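Side-chain contact in thioredoxin reductase (Streptomyces clavuligerus, PDB 4NTD), which probably forms disulfide bonds in the natural product holomycin, as an FAD-dependent relative of the thioredoxin reductases: residues 317-320 with 321-325. Sequence-based numbering, arbitrary orientation.
With GSH (glutathione), chain B.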
# COMPACT_ATOMS: atom_id res chain seq x y z
N PHE A 317 -11.44 0.27 3.08
CA PHE A 317 -11.57 0.37 4.54
C PHE A 317 -12.33 1.65 4.90
O PHE A 317 -13.36 1.61 5.58
CB PHE A 317 -10.17 0.37 5.16
CG PHE A 317 -10.13 0.15 6.66
CD1 PHE A 317 -9.53 -0.98 7.19
CD2 PHE A 317 -10.63 1.11 7.54
CE1 PHE A 317 -9.47 -1.18 8.56
CE2 PHE A 317 -10.57 0.91 8.91
CZ PHE A 317 -9.98 -0.23 9.42
N ALA A 318 -11.83 2.79 4.42
CA ALA A 318 -12.43 4.09 4.71
C ALA A 318 -13.83 4.24 4.11
O ALA A 318 -14.74 4.77 4.75
CB ALA A 318 -11.52 5.21 4.23
N LEU A 319 -13.99 3.78 2.87
CA LEU A 319 -15.25 3.91 2.16
C LEU A 319 -16.36 3.13 2.86
O LEU A 319 -17.45 3.65 3.09
CB LEU A 319 -15.08 3.47 0.70
CG LEU A 319 -16.22 3.73 -0.29
CD1 LEU A 319 -15.68 3.73 -1.72
CD2 LEU A 319 -17.36 2.72 -0.15
N ASN A 320 -16.09 1.87 3.21
CA ASN A 320 -17.08 1.06 3.91
C ASN A 320 -17.44 1.66 5.27
O ASN A 320 -18.61 1.69 5.64
CB ASN A 320 -16.61 -0.38 4.10
CG ASN A 320 -17.65 -1.23 4.81
OD1 ASN A 320 -18.72 -1.50 4.27
ND2 ASN A 320 -17.35 -1.62 6.04
N HIS A 321 -16.43 2.12 6.00
CA HIS A 321 -16.65 2.77 7.29
C HIS A 321 -17.62 3.93 7.19
O HIS A 321 -18.53 4.07 8.01
CB HIS A 321 -15.33 3.26 7.89
CG HIS A 321 -14.76 2.32 8.89
ND1 HIS A 321 -14.54 2.69 10.20
CD2 HIS A 321 -14.39 1.02 8.79
CE1 HIS A 321 -14.05 1.65 10.86
NE2 HIS A 321 -13.94 0.63 10.03
N GLN A 322 -17.43 4.77 6.17
CA GLN A 322 -18.27 5.94 6.02
C GLN A 322 -19.66 5.58 5.48
O GLN A 322 -20.64 6.26 5.81
CB GLN A 322 -17.58 7.00 5.17
CG GLN A 322 -18.13 8.40 5.40
CD GLN A 322 -19.39 8.67 4.60
OE1 GLN A 322 -19.60 8.09 3.54
NE2 GLN A 322 -20.26 9.53 5.13
N LEU A 323 -19.76 4.52 4.68
CA LEU A 323 -21.07 4.00 4.27
C LEU A 323 -21.87 3.52 5.48
O LEU A 323 -23.08 3.74 5.55
CB LEU A 323 -20.95 2.86 3.25
CG LEU A 323 -20.88 3.22 1.77
CD1 LEU A 323 -20.76 1.96 0.94
CD2 LEU A 323 -22.11 4.02 1.33
N VAL A 324 -21.20 2.86 6.43
CA VAL A 324 -21.86 2.45 7.67
C VAL A 324 -22.37 3.68 8.42
O VAL A 324 -23.50 3.69 8.89
CB VAL A 324 -20.93 1.61 8.58
CG1 VAL A 324 -21.55 1.41 9.96
CG2 VAL A 324 -20.63 0.27 7.93
N ASP A 325 -21.54 4.72 8.52
CA ASP A 325 -21.96 5.96 9.17
C ASP A 325 -23.22 6.53 8.52
O ASP A 325 -24.14 6.98 9.22
CB ASP A 325 -20.84 7.01 9.15
CG ASP A 325 -19.65 6.64 10.02
OD1 ASP A 325 -18.57 7.24 9.85
OD2 ASP A 325 -19.78 5.74 10.89
N1 GSH B . -9.95 1.41 12.73
CA1 GSH B . -11.41 1.47 12.72
C1 GSH B . -11.83 2.89 13.15
O11 GSH B . -11.86 3.11 14.39
O12 GSH B . -12.11 3.71 12.25
CB1 GSH B . -12.01 0.52 13.73
CG1 GSH B . -12.95 -0.50 13.09
CD1 GSH B . -12.12 -1.47 12.25
OE1 GSH B . -12.08 -1.38 11.03
N2 GSH B . -11.57 -2.45 12.96
CA2 GSH B . -10.72 -3.49 12.37
C2 GSH B . -9.36 -2.93 12.29
O2 GSH B . -8.99 -1.91 12.87
CB2 GSH B . -10.88 -3.64 10.86
SG2 GSH B . -11.14 -5.29 10.09
N3 GSH B . -8.69 -3.62 11.39
CA3 GSH B . -7.43 -3.18 10.94
C3 GSH B . -6.23 -4.12 11.22
O31 GSH B . -6.44 -5.41 11.63
O32 GSH B . -5.02 -3.70 11.01
O HOH W 1 -18.26 6.06 1.88
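The rings of Phe317 and His321 run side by side, one helical turn apart. Their planes are only 18° from parallel, but the rings are slid so far that they barely overlap, with Phe317 CE2 over a face of the imidazole, 3.6 Å from His321 NE2. A chi1 of -167° sets the phenyl opposite the amide nitrogen and lays it beside the imidazole. His321 NE2 donates a hydrogen bond of 2.9 Å to glutathione OE1, bent to 147°, the acceptor lying at the imidazole edge near its plane. This glutathione occupies the second subunit's pocket, hydrogen-bonded to Arg65 there; His321 and Phe317 reach it from across the dimer. An alanine here in place of His321 would probably leave OE1 without this donor and Phe317 without its neighbouring ring. All of this sits on the long helix 305-338, whose i to i+4 bonds include His321 N to Phe317 O (3.1 Å) and Val324 N to Asn320 O (2.9 Å). On another side, Leu319 CD2 packs on Leu323 CD1 at 3.7 Å, both leucines also touching Arg134. A water bridges Leu319 O and Gln322 OE1, which additionally accepts from Arg134. Asn320 is hydrogen-bonded through OD1 to Arg54 and through ND2 to Tyr164 of the second subunit.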